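Local coordinates for protein beta-d-glucoside glucohydrolase (Hypocrea jecorina, PDB 3ZZ1) that probably hydrolyses terminal, non-reducing beta-D-glucosyl residues, releasing beta-D-glucose, as a secreted glycoside hydrolase family 3 beta-glucosidase in cellulose degradation, at residues A[108-113]-A[232-237]; A[153-158]-A[195-200]; A[41-46]-A[58-63]. One frame throughout, in Å; residues are numbered along the deposited sequence.

Contact 1: A[108-113]-A[232-237]; sequences VILGPV and YVMTDW
The Trp237 indole meets Leu110 CD1, and the Tyr232 hydroxyl meets the methyls of Val108; neither ring is stacked against the opposite segment. The indole makes its contact through the six-membered ring, where Leu110 CD1 approaches Trp237 CH2 at 3.6 Å on an oblique line and the two side chains cross at about a right angle. Elsewhere the indole meets Trp37 edge-to-face, while its NE1 is hydrogen-bonded to Val43 O. Tyr232 presents the end of its phenol instead of a face: OH lies 3.5 Å from Val108 CG2 and 3.8 Å from Val108 CG1, the two side chains coming from opposite directions. That hydroxyl is hydrogen-bonded to Gln154, so the valine methyls merely flank a polar group that already has a partner.

Between the rings sits Met234. Its CG lies between the backbone N and carbonyl carbon (chi1 80°) and the chain bends at chi3 (72°), which brings SD to 3.6 Å from Leu110 CD2 and leaves CE 4.3 Å from Val108 CG1. Leu110 is thus shared branch by branch, CD1 on the tryptophan and CD2 on the thioether. Its backbone forms an inverse gamma turn, marked by a weak Gly111 N to Ile109 O bond of 3.0 Å.

The backbones stay far apart, with Leu110 CA and Asp236 CA 9.7 Å from each other, and strands 154-160 and 199-202 come between them in the sheet. Val108 and Met234 nevertheless both pack on Thr156, a convergence from non-adjacent strands consistent with the inside of the TIM-barrel fold to which the family 3 N-terminal domain belongs.

Contact 2: A[153-158]-A[195-200]; sequences VQATAK and ANVASV
Ala198 CB points at the flank of Gln154, whose chain runs extended beyond CG past the methyl. The methyl therefore touches the length of the glutamine, lying 3.8 Å from Gln154 CB and 3.7 Å from Gln154 OE1, whose polar partner is Tyr232. Further along, Thr156 and Ser199 are bridge partners, side by side on the same face of the parallel sheet. Thr156 OG1 approaches Ser199 CB at 3.9 Å; Ser199 OG, in the conformer given, is hydrogen-bonded to Tyr232 O, and Thr156 OG1 makes a weak bond to Ile109 O.

Ala157 and Val200 occupy the other face, joined by Val197 from the turn before the strand. Val197 CG2 is anti to the backbone N, while CG1 takes the site between N and the carbonyl carbon (chi1 75°). CG2 thereby reaches 4.1 Å from both Ala155 CB and Ala157 CB. Helix 134-150 packs on this side through Ile145 and Met141.

Two backbone bonds set the register: Ser199 N to Ala155 O at 3.2 Å and Ala157 N to Ser199 O at 2.9 Å. Val200 CA adds a CH...O contact to Ala157 O. The chemistry is thus divided: two backbone bonds tie the strands while further ones run to other residues, including those of strand 108-109; small apolar groups fill the helix-facing side; and the side-chain oxygens turn to strands 108-109 and 232-235, weakly in the case of Thr156.

Contact 3: A[41-46]-A[58-63]; sequences PCVGNT and CLQDGP
Gly44 and Leu59 form a hydrogen-bonded pair in a short antiparallel strand pairing, and a classic beta bulge, Val43 and Gly44 both facing Leu59, begins it. This pairing lies at one edge of the sheet of the family 3 N-terminal domain, where strand 44-45 is outermost.

The backbone hydrogen bonds are reciprocal. Gly44 N donates to Leu59 O at 2.9 Å (160°), and Leu59 N returns the bond to Gly44 O at 2.8 Å (167°). Asn45 and Cys58 follow as a non-hydrogen-bonded pair, CA to CA 5.1 Å.

Apolar and van der Waals contacts flank this core. Leu59 CD1 lies against the Gly44 backbone, 3.5 Å from Gly44 O, on the face where Gly44 has no side chain. At the bulge, Val43 divides its methyls: the Val43 and Gln60 side chains cross at about a right angle, with Val43 CG2 3.7 Å from Gln60 CD, while Val43 CG1 stands 3.9 Å from Asp61 OD2. That carboxylate also forms a salt bridge with Arg67.

The covalent tie joins the residue before the bulge to the one opposite Asn45. Cys58 SG is anti to its backbone nitrogen (chi1 168°), and from there it bonds to Cys42 SG at 2.0 Å, with a left-handed CB-SG-SG-CB torsion.

From the N terminus, contact 3 comes first: 41-46 pairs with 58-63 and closes a short loop without helix or strand. Segment 108-113 then opens contact 1, running beside 58-60 through probable bonds from Gln60 N to Val108 O and from Leu110 N to Gln60 O. Its loop is long, and contact 2, closed by 153-158 and 195-200, is nested wholly within it before 232-237 completes contact 1; no loops cross. Each of the six segments contributes residues to one sheet of the N-terminal domain. Contacts 3 and 2 each pair neighbouring strands, whereas contact 1 spans the two strands of contact 2, with Lys158 NZ probably bonded to Leu110 O.

Contact 1: A[108-113]-A[232-237]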
ATOM      1  N   VAL A 108     -18.310  -5.054  -2.023  1.00 10.58           N
ATOM      2  CA  VAL A 108     -16.987  -5.307  -1.458  1.00 10.69           C
ATOM      3  C   VAL A 108     -15.888  -4.899  -2.432  1.00 10.81           C
ATOM      4  O   VAL A 108     -15.869  -5.351  -3.577  1.00 11.02           O
ATOM      5  CB  VAL A 108     -16.786  -6.803  -1.048  1.00 10.44           C
ATOM      6  CG1 VAL A 108     -15.588  -6.941  -0.141  1.00 10.39           C
ATOM      7  CG2 VAL A 108     -18.021  -7.363  -0.349  1.00  9.71           C
ATOM      8  N   ILE A 109     -14.989  -4.033  -1.967  1.00 10.74           N
ATOM      9  CA  ILE A 109     -13.795  -3.668  -2.728  1.00 10.71           C
ATOM     10  C   ILE A 109     -12.588  -4.441  -2.191  1.00 10.81           C
ATOM     11  O   ILE A 109     -12.350  -4.492  -0.974  1.00 10.64           O
ATOM     12  CB  ILE A 109     -13.543  -2.128  -2.745  1.00 10.70           C
ATOM     13  CG1 ILE A 109     -12.484  -1.759  -3.795  1.00 10.04           C
ATOM     14  CG2 ILE A 109     -13.162  -1.603  -1.363  1.00 10.86           C
ATOM     15  CD1 ILE A 109     -12.942  -1.950  -5.238  1.00  7.23           C
ATOM     16  N   LEU A 110     -11.849  -5.062  -3.104  1.00 10.72           N
ATOM     17  CA  LEU A 110     -10.776  -5.980  -2.734  1.00 10.83           C
ATOM     18  C   LEU A 110      -9.453  -5.249  -2.502  1.00 10.85           C
ATOM     19  O   LEU A 110      -8.546  -5.275  -3.337  1.00 10.90           O
ATOM     20  CB  LEU A 110     -10.651  -7.102  -3.773  1.00 10.72           C
ATOM     21  CG  LEU A 110     -11.931  -7.926  -3.992  1.00 11.00           C
ATOM     22  CD1 LEU A 110     -11.735  -8.958  -5.091  1.00 11.80           C
ATOM     23  CD2 LEU A 110     -12.412  -8.609  -2.700  1.00 11.29           C
ATOM     24  N   GLY A 111      -9.379  -4.596  -1.346  1.00 10.79           N
ATOM     25  CA  GLY A 111      -8.246  -3.765  -0.939  1.00 10.84           C
ATOM     26  C   GLY A 111      -8.659  -3.023   0.323  1.00 11.05           C
ATOM     27  O   GLY A 111      -9.828  -3.074   0.702  1.00 10.93           O
ATOM     28  N   PRO A 112      -7.726  -2.310   0.979  1.00 11.39           N
ATOM     29  CA  PRO A 112      -6.330  -2.015   0.634  1.00 11.56           C
ATOM     30  C   PRO A 112      -5.333  -3.133   0.975  1.00 11.79           C
ATOM     31  O   PRO A 112      -5.713  -4.149   1.560  1.00 11.78           O
ATOM     32  CB  PRO A 112      -6.040  -0.756   1.453  1.00 11.66           C
ATOM     33  CG  PRO A 112      -6.924  -0.889   2.659  1.00 11.46           C
ATOM     34  CD  PRO A 112      -8.154  -1.600   2.203  1.00 11.36           C
ATOM     35  N   VAL A 113      -4.069  -2.932   0.610  1.00 12.10           N
ATOM     36  CA  VAL A 113      -3.049  -3.980   0.704  1.00 12.43           C
ATOM     37  C   VAL A 113      -2.044  -3.750   1.838  1.00 12.80           C
ATOM     38  O   VAL A 113      -1.312  -2.755   1.835  1.00 12.93           O
ATOM     39  CB  VAL A 113      -2.276  -4.135  -0.635  1.00 12.59           C
ATOM     40  CG1 VAL A 113      -1.187  -5.213  -0.521  1.00 11.98           C
ATOM     41  CG2 VAL A 113      -3.230  -4.459  -1.763  1.00 12.15           C
ATOM     42  N   TYR A 232     -15.111 -11.529   8.122  1.00 11.50           N
ATOM     43  CA  TYR A 232     -14.943 -12.795   7.402  1.00 11.68           C
ATOM     44  C   TYR A 232     -13.667 -12.894   6.573  1.00 11.95           C
ATOM     45  O   TYR A 232     -13.181 -11.897   6.028  1.00 12.11           O
ATOM     46  CB  TYR A 232     -16.172 -13.109   6.534  1.00 11.46           C
ATOM     47  CG  TYR A 232     -16.436 -12.139   5.393  1.00 11.68           C
ATOM     48  CD1 TYR A 232     -17.159 -10.964   5.605  1.00 12.05           C
ATOM     49  CD2 TYR A 232     -15.986 -12.411   4.099  1.00 11.36           C
ATOM     50  CE1 TYR A 232     -17.410 -10.073   4.564  1.00 12.09           C
ATOM     51  CE2 TYR A 232     -16.233 -11.523   3.046  1.00 11.92           C
ATOM     52  CZ  TYR A 232     -16.954 -10.359   3.287  1.00 11.99           C
ATOM     53  OH  TYR A 232     -17.206  -9.475   2.263  1.00 11.97           O
ATOM     54  N   VAL A 233     -13.144 -14.118   6.485  1.00 11.79           N
ATOM     55  CA  VAL A 233     -11.967 -14.422   5.683  1.00 11.72           C
ATOM     56  C   VAL A 233     -12.388 -15.032   4.351  1.00 11.89           C
ATOM     57  O   VAL A 233     -13.059 -16.073   4.310  1.00 11.57           O
ATOM     58  CB  VAL A 233     -11.011 -15.411   6.405  1.00 11.87           C
ATOM     59  CG1 VAL A 233      -9.803 -15.737   5.526  1.00 11.65           C
ATOM     60  CG2 VAL A 233     -10.570 -14.856   7.765  1.00 11.51           C
ATOM     61  N   MET A 234     -11.996 -14.371   3.266  1.00 11.79           N
ATOM     62  CA  MET A 234     -12.181 -14.905   1.927  1.00 11.83           C
ATOM     63  C   MET A 234     -10.832 -15.373   1.400  1.00 11.83           C
ATOM     64  O   MET A 234      -9.784 -14.933   1.880  1.00 11.66           O
ATOM     65  CB  MET A 234     -12.797 -13.853   0.994  1.00 12.05           C
ATOM     66  CG  MET A 234     -11.809 -12.812   0.444  1.00 11.78           C
ATOM     67  SD  MET A 234     -12.589 -11.579  -0.624  1.00 13.34           S
ATOM     68  CE  MET A 234     -13.512 -10.612   0.567  1.00 12.24           C
ATOM     69  N   THR A 235     -10.867 -16.274   0.425  1.00 11.70           N
ATOM     70  CA  THR A 235      -9.655 -16.742  -0.233  1.00 11.78           C
ATOM     71  C   THR A 235      -9.278 -15.757  -1.323  1.00 11.79           C
ATOM     72  O   THR A 235     -10.148 -15.092  -1.892  1.00 12.03           O
ATOM     73  CB  THR A 235      -9.855 -18.127  -0.911  1.00 11.50           C
ATOM     74  OG1 THR A 235     -10.885 -18.031  -1.903  1.00 11.58           O
ATOM     75  CG2 THR A 235     -10.233 -19.194   0.098  1.00 11.82           C
ATOM     76  N   ASP A 236      -7.985 -15.673  -1.623  1.00 11.93           N
ATOM     77  CA  ASP A 236      -7.551 -15.094  -2.887  1.00 11.63           C
ATOM     78  C   ASP A 236      -8.098 -16.033  -3.969  1.00 11.94           C
ATOM     79  O   ASP A 236      -8.654 -17.084  -3.647  1.00 11.92           O
ATOM     80  CB  ASP A 236      -6.025 -14.965  -2.935  1.00 11.34           C
ATOM     81  CG  ASP A 236      -5.549 -13.910  -3.936  1.00 10.59           C
ATOM     82  OD1 ASP A 236      -6.253 -13.637  -4.930  1.00  9.40           O
ATOM     83  OD2 ASP A 236      -4.454 -13.359  -3.736  1.00 10.40           O
ATOM     84  N   TRP A 237      -7.980 -15.657  -5.237  1.00 12.21           N
ATOM     85  CA  TRP A 237      -8.743 -16.338  -6.286  1.00 12.42           C
ATOM     86  C   TRP A 237      -8.216 -17.740  -6.610  1.00 12.57           C
ATOM     87  O   TRP A 237      -7.160 -17.899  -7.221  1.00 12.53           O
ATOM     88  CB  TRP A 237      -8.885 -15.439  -7.525  1.00 12.40           C
ATOM     89  CG  TRP A 237     -10.229 -14.718  -7.607  1.00 12.22           C
ATOM     90  CD1 TRP A 237     -11.057 -14.661  -8.692  1.00 11.92           C
ATOM     91  CD2 TRP A 237     -10.895 -13.988  -6.559  1.00 12.12           C
ATOM     92  NE1 TRP A 237     -12.184 -13.933  -8.393  1.00 12.37           N
ATOM     93  CE2 TRP A 237     -12.116 -13.513  -7.093  1.00 11.87           C
ATOM     94  CE3 TRP A 237     -10.580 -13.689  -5.225  1.00 11.92           C
ATOM     95  CZ2 TRP A 237     -13.019 -12.756  -6.341  1.00 11.70           C
ATOM     96  CZ3 TRP A 237     -11.481 -12.932  -4.478  1.00 12.00           C
ATOM     97  CH2 TRP A 237     -12.687 -12.480  -5.039  1.00 11.40           C
TER

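Contact 2: A[153-158]-A[195-200]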
ATOM      1  N   VAL A 153     -19.285   0.857   2.271  1.00 11.99           N
ATOM      2  CA  VAL A 153     -18.708  -0.164   1.405  1.00 11.76           C
ATOM      3  C   VAL A 153     -17.831  -1.062   2.262  1.00 11.63           C
ATOM      4  O   VAL A 153     -17.204  -0.587   3.209  1.00 11.64           O
ATOM      5  CB  VAL A 153     -17.856   0.487   0.274  1.00 11.89           C
ATOM      6  CG1 VAL A 153     -17.147  -0.571  -0.582  1.00 11.55           C
ATOM      7  CG2 VAL A 153     -18.723   1.386  -0.592  1.00 11.15           C
ATOM      8  N   GLN A 154     -17.794  -2.354   1.937  1.00 11.44           N
ATOM      9  CA  GLN A 154     -16.914  -3.295   2.632  1.00 11.33           C
ATOM     10  C   GLN A 154     -15.497  -3.250   2.059  1.00 11.51           C
ATOM     11  O   GLN A 154     -15.305  -3.363   0.846  1.00 11.38           O
ATOM     12  CB  GLN A 154     -17.454  -4.727   2.541  1.00 11.19           C
ATOM     13  CG  GLN A 154     -18.804  -4.960   3.197  1.00 10.15           C
ATOM     14  CD  GLN A 154     -19.145  -6.437   3.295  1.00 10.44           C
ATOM     15  OE1 GLN A 154     -18.269  -7.268   3.523  1.00 10.17           O
ATOM     16  NE2 GLN A 154     -20.419  -6.770   3.129  1.00  9.56           N
ATOM     17  N   ALA A 155     -14.509  -3.086   2.938  1.00 11.77           N
ATOM     18  CA  ALA A 155     -13.101  -3.157   2.548  1.00 11.95           C
ATOM     19  C   ALA A 155     -12.542  -4.543   2.837  1.00 12.11           C
ATOM     20  O   ALA A 155     -13.056  -5.261   3.703  1.00 12.18           O
ATOM     21  CB  ALA A 155     -12.287  -2.090   3.273  1.00 11.94           C
ATOM     22  N   THR A 156     -11.486  -4.914   2.118  1.00 11.91           N
ATOM     23  CA  THR A 156     -10.876  -6.230   2.276  1.00 11.90           C
ATOM     24  C   THR A 156      -9.370  -6.098   2.452  1.00 11.75           C
ATOM     25  O   THR A 156      -8.647  -5.847   1.488  1.00 11.86           O
ATOM     26  CB  THR A 156     -11.181  -7.147   1.069  1.00 11.81           C
ATOM     27  OG1 THR A 156     -12.596  -7.249   0.900  1.00 11.98           O
ATOM     28  CG2 THR A 156     -10.603  -8.539   1.285  1.00 11.95           C
ATOM     29  N   ALA A 157      -8.907  -6.267   3.688  1.00 11.49           N
ATOM     30  CA  ALA A 157      -7.479  -6.245   3.990  1.00 11.22           C
ATOM     31  C   ALA A 157      -6.815  -7.496   3.423  1.00 11.24           C
ATOM     32  O   ALA A 157      -7.129  -8.615   3.836  1.00 11.39           O
ATOM     33  CB  ALA A 157      -7.258  -6.158   5.496  1.00 11.14           C
ATOM     34  N   LYS A 158      -5.907  -7.298   2.470  1.00 10.94           N
ATOM     35  CA  LYS A 158      -5.207  -8.399   1.804  1.00 10.77           C
ATOM     36  C   LYS A 158      -3.709  -8.067   1.698  1.00 10.59           C
ATOM     37  O   LYS A 158      -3.341  -6.911   1.856  1.00 10.73           O
ATOM     38  CB  LYS A 158      -5.827  -8.652   0.419  1.00 10.84           C
ATOM     39  CG  LYS A 158      -5.606  -7.528  -0.602  1.00 10.81           C
ATOM     40  CD  LYS A 158      -6.297  -7.810  -1.928  1.00 10.78           C
ATOM     41  CE  LYS A 158      -5.726  -6.938  -3.040  1.00 11.02           C
ATOM     42  NZ  LYS A 158      -6.575  -6.991  -4.268  1.00 12.16           N
ATOM     43  N   ALA A 195      -9.594  -0.851  12.654  1.00 10.21           N
ATOM     44  CA  ALA A 195     -10.356   0.106  11.857  1.00 10.35           C
ATOM     45  C   ALA A 195     -11.708  -0.478  11.462  1.00 10.33           C
ATOM     46  O   ALA A 195     -12.443   0.122  10.682  1.00 10.45           O
ATOM     47  CB  ALA A 195      -9.560   0.520  10.607  1.00 10.42           C
ATOM     48  N   ASN A 196     -12.021  -1.650  12.016  1.00 10.64           N
ATOM     49  CA  ASN A 196     -13.250  -2.397  11.728  1.00 10.61           C
ATOM     50  C   ASN A 196     -13.360  -2.875  10.283  1.00 10.52           C
ATOM     51  O   ASN A 196     -14.453  -2.881   9.718  1.00 10.93           O
ATOM     52  CB  ASN A 196     -14.506  -1.601  12.117  1.00 10.68           C
ATOM     53  CG  ASN A 196     -14.606  -1.356  13.610  1.00 10.77           C
ATOM     54  OD1 ASN A 196     -14.206  -2.190  14.422  1.00 10.94           O
ATOM     55  ND2 ASN A 196     -15.151  -0.203  13.977  1.00 10.81           N
ATOM     56  N   VAL A 197     -12.240  -3.294   9.691  1.00 10.08           N
ATOM     57  CA  VAL A 197     -12.275  -3.838   8.337  1.00  9.63           C
ATOM     58  C   VAL A 197     -13.304  -4.963   8.318  1.00  9.65           C
ATOM     59  O   VAL A 197     -13.431  -5.713   9.290  1.00  9.43           O
ATOM     60  CB  VAL A 197     -10.872  -4.296   7.821  1.00  9.73           C
ATOM     61  CG1 VAL A 197     -10.423  -5.618   8.460  1.00  9.44           C
ATOM     62  CG2 VAL A 197     -10.858  -4.397   6.293  1.00  9.22           C
ATOM     63  N   ALA A 198     -14.065  -5.034   7.231  1.00  9.64           N
ATOM     64  CA  ALA A 198     -15.162  -5.985   7.109  1.00  9.54           C
ATOM     65  C   ALA A 198     -14.630  -7.378   6.840  1.00  9.42           C
ATOM     66  O   ALA A 198     -15.116  -8.365   7.406  1.00  9.51           O
ATOM     67  CB  ALA A 198     -16.093  -5.559   5.985  1.00  9.73           C
ATOM     68  N   SER A 199     -13.614  -7.443   5.984  1.00  9.06           N
ATOM     69  CA  SER A 199     -13.080  -8.706   5.510  0.50  8.98           C
ATOM     70  C   SER A 199     -11.558  -8.695   5.385  1.00  8.99           C
ATOM     71  O   SER A 199     -10.927  -7.633   5.334  1.00  8.50           O
ATOM     72  CB  SER A 199     -13.711  -9.060   4.161  0.50  8.92           C
ATOM     73  OG  SER A 199     -13.306 -10.345   3.730  0.50  9.22           O
ATOM     74  N   VAL A 200     -10.991  -9.895   5.333  1.00  9.15           N
ATOM     75  CA  VAL A 200      -9.578 -10.119   5.145  1.00  9.38           C
ATOM     76  C   VAL A 200      -9.480 -11.207   4.089  1.00 10.02           C
ATOM     77  O   VAL A 200     -10.259 -12.159   4.106  1.00 10.52           O
ATOM     78  CB  VAL A 200      -8.910 -10.573   6.466  1.00  9.34           C
ATOM     79  CG1 VAL A 200      -7.497 -11.068   6.228  1.00  8.97           C
ATOM     80  CG2 VAL A 200      -8.918  -9.434   7.500  1.00  8.28           C
TER

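Contact 3: A[41-46]-A[58-63]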
ATOM      1  N   PRO A  41     -21.774 -11.300 -12.410  1.00 16.37           N
ATOM      2  CA  PRO A  41     -21.380 -10.065 -13.086  1.00 15.93           C
ATOM      3  C   PRO A  41     -20.125  -9.406 -12.487  1.00 15.61           C
ATOM      4  O   PRO A  41     -19.432  -8.656 -13.180  1.00 15.53           O
ATOM      5  CB  PRO A  41     -22.605  -9.166 -12.902  1.00 15.97           C
ATOM      6  CG  PRO A  41     -23.251  -9.655 -11.652  1.00 16.41           C
ATOM      7  CD  PRO A  41     -23.040 -11.141 -11.665  1.00 16.49           C
ATOM      8  N   CYS A  42     -19.839  -9.685 -11.217  1.00 15.21           N
ATOM      9  CA  CYS A  42     -18.694  -9.082 -10.530  1.00 14.98           C
ATOM     10  C   CYS A  42     -17.487 -10.024 -10.538  1.00 15.01           C
ATOM     11  O   CYS A  42     -17.588 -11.163 -11.011  1.00 14.96           O
ATOM     12  CB  CYS A  42     -19.082  -8.677  -9.100  1.00 14.94           C
ATOM     13  SG  CYS A  42     -20.663  -7.795  -9.037  1.00 14.24           S
ATOM     14  N   VAL A  43     -16.350  -9.542 -10.032  1.00 14.53           N
ATOM     15  CA  VAL A  43     -15.147 -10.361  -9.898  1.00 14.28           C
ATOM     16  C   VAL A  43     -15.439 -11.560  -8.989  1.00 14.25           C
ATOM     17  O   VAL A  43     -14.977 -12.669  -9.248  1.00 14.24           O
ATOM     18  CB  VAL A  43     -13.943  -9.543  -9.366  1.00 14.23           C
ATOM     19  CG1 VAL A  43     -12.739 -10.448  -9.107  1.00 14.39           C
ATOM     20  CG2 VAL A  43     -13.566  -8.444 -10.352  1.00 13.73           C
ATOM     21  N   GLY A  44     -16.214 -11.320  -7.935  1.00 13.95           N
ATOM     22  CA  GLY A  44     -16.706 -12.386  -7.072  1.00 13.93           C
ATOM     23  C   GLY A  44     -18.180 -12.184  -6.781  1.00 13.83           C
ATOM     24  O   GLY A  44     -18.638 -11.046  -6.674  1.00 13.98           O
ATOM     25  N   ASN A  45     -18.918 -13.288  -6.670  1.00 13.71           N
ATOM     26  CA  ASN A  45     -20.340 -13.270  -6.320  1.00 13.65           C
ATOM     27  C   ASN A  45     -20.741 -14.467  -5.465  1.00 13.90           C
ATOM     28  O   ASN A  45     -20.263 -15.580  -5.682  1.00 13.96           O
ATOM     29  CB  ASN A  45     -21.215 -13.252  -7.578  1.00 13.50           C
ATOM     30  CG  ASN A  45     -21.331 -11.872  -8.197  1.00 12.80           C
ATOM     31  OD1 ASN A  45     -22.022 -10.995  -7.676  1.00 13.00           O
ATOM     32  ND2 ASN A  45     -20.671 -11.681  -9.323  1.00 10.91           N
ATOM     33  N   THR A  46     -21.625 -14.238  -4.498  1.00 14.00           N
ATOM     34  CA  THR A  46     -22.213 -15.337  -3.726  1.00 14.17           C
ATOM     35  C   THR A  46     -23.679 -15.496  -4.122  1.00 14.33           C
ATOM     36  O   THR A  46     -24.170 -14.752  -4.973  1.00 14.17           O
ATOM     37  CB  THR A  46     -22.070 -15.120  -2.197  1.00 14.01           C
ATOM     38  OG1 THR A  46     -22.703 -13.897  -1.818  1.00 14.01           O
ATOM     39  CG2 THR A  46     -20.609 -15.056  -1.799  1.00 13.97           C
ATOM     40  N   CYS A  58     -21.624  -8.639  -4.160  1.00 12.93           N
ATOM     41  CA  CYS A  58     -20.822  -8.300  -5.328  1.00 12.61           C
ATOM     42  C   CYS A  58     -19.442  -7.820  -4.899  1.00 12.48           C
ATOM     43  O   CYS A  58     -19.309  -6.790  -4.226  1.00 12.19           O
ATOM     44  CB  CYS A  58     -21.538  -7.255  -6.189  1.00 12.69           C
ATOM     45  SG  CYS A  58     -20.508  -6.498  -7.478  1.00 13.40           S
ATOM     46  N   LEU A  59     -18.425  -8.588  -5.281  1.00 12.07           N
ATOM     47  CA  LEU A  59     -17.043  -8.306  -4.907  1.00 11.98           C
ATOM     48  C   LEU A  59     -16.246  -7.894  -6.138  1.00 11.80           C
ATOM     49  O   LEU A  59     -16.304  -8.562  -7.165  1.00 11.32           O
ATOM     50  CB  LEU A  59     -16.397  -9.527  -4.246  1.00 11.91           C
ATOM     51  CG  LEU A  59     -17.057 -10.055  -2.967  1.00 12.32           C
ATOM     52  CD1 LEU A  59     -18.078 -11.149  -3.267  1.00 11.66           C
ATOM     53  CD2 LEU A  59     -15.993 -10.572  -2.022  1.00 12.49           C
ATOM     54  N   GLN A  60     -15.510  -6.789  -6.021  1.00 11.75           N
ATOM     55  CA  GLN A  60     -14.740  -6.251  -7.143  1.00 11.80           C
ATOM     56  C   GLN A  60     -13.366  -5.758  -6.710  1.00 11.82           C
ATOM     57  O   GLN A  60     -13.204  -5.209  -5.620  1.00 11.49           O
ATOM     58  CB  GLN A  60     -15.502  -5.094  -7.799  1.00 11.79           C
ATOM     59  CG  GLN A  60     -15.096  -4.786  -9.245  1.00 12.07           C
ATOM     60  CD  GLN A  60     -15.873  -5.605 -10.273  1.00 12.37           C
ATOM     61  OE1 GLN A  60     -15.744  -5.389 -11.478  1.00 13.93           O
ATOM     62  NE2 GLN A  60     -16.678  -6.538  -9.801  1.00  9.89           N
ATOM     63  N   ASP A  61     -12.381  -5.958  -7.583  1.00 11.97           N
ATOM     64  CA  ASP A  61     -11.081  -5.314  -7.453  1.00 12.03           C
ATOM     65  C   ASP A  61     -11.243  -3.812  -7.716  1.00 11.97           C
ATOM     66  O   ASP A  61     -12.213  -3.403  -8.350  1.00 12.10           O
ATOM     67  CB  ASP A  61     -10.091  -5.923  -8.451  1.00 12.12           C
ATOM     68  CG  ASP A  61      -9.613  -7.303  -8.033  1.00 12.46           C
ATOM     69  OD1 ASP A  61      -9.256  -7.483  -6.845  1.00 12.78           O
ATOM     70  OD2 ASP A  61      -9.582  -8.206  -8.898  1.00 12.32           O
ATOM     71  N   GLY A  62     -10.341  -2.977  -7.201  1.00 11.84           N
ATOM     72  CA  GLY A  62      -9.284  -3.368  -6.280  1.00 11.57           C
ATOM     73  C   GLY A  62      -8.807  -2.178  -5.462  1.00 11.55           C
ATOM     74  O   GLY A  62      -9.551  -1.212  -5.273  1.00 11.60           O
ATOM     75  N   PRO A  63      -7.545  -2.226  -4.999  1.00 11.37           N
ATOM     76  CA  PRO A  63      -6.973  -1.263  -4.055  1.00 11.33           C
ATOM     77  C   PRO A  63      -6.879   0.195  -4.534  1.00 11.28           C
ATOM     78  O   PRO A  63      -6.776   1.093  -3.698  1.00 11.14           O
ATOM     79  CB  PRO A  63      -5.570  -1.829  -3.787  1.00 11.30           C
ATOM     80  CG  PRO A  63      -5.670  -3.277  -4.154  1.00 11.57           C
ATOM     81  CD  PRO A  63      -6.583  -3.292  -5.330  1.00 11.39           C
TER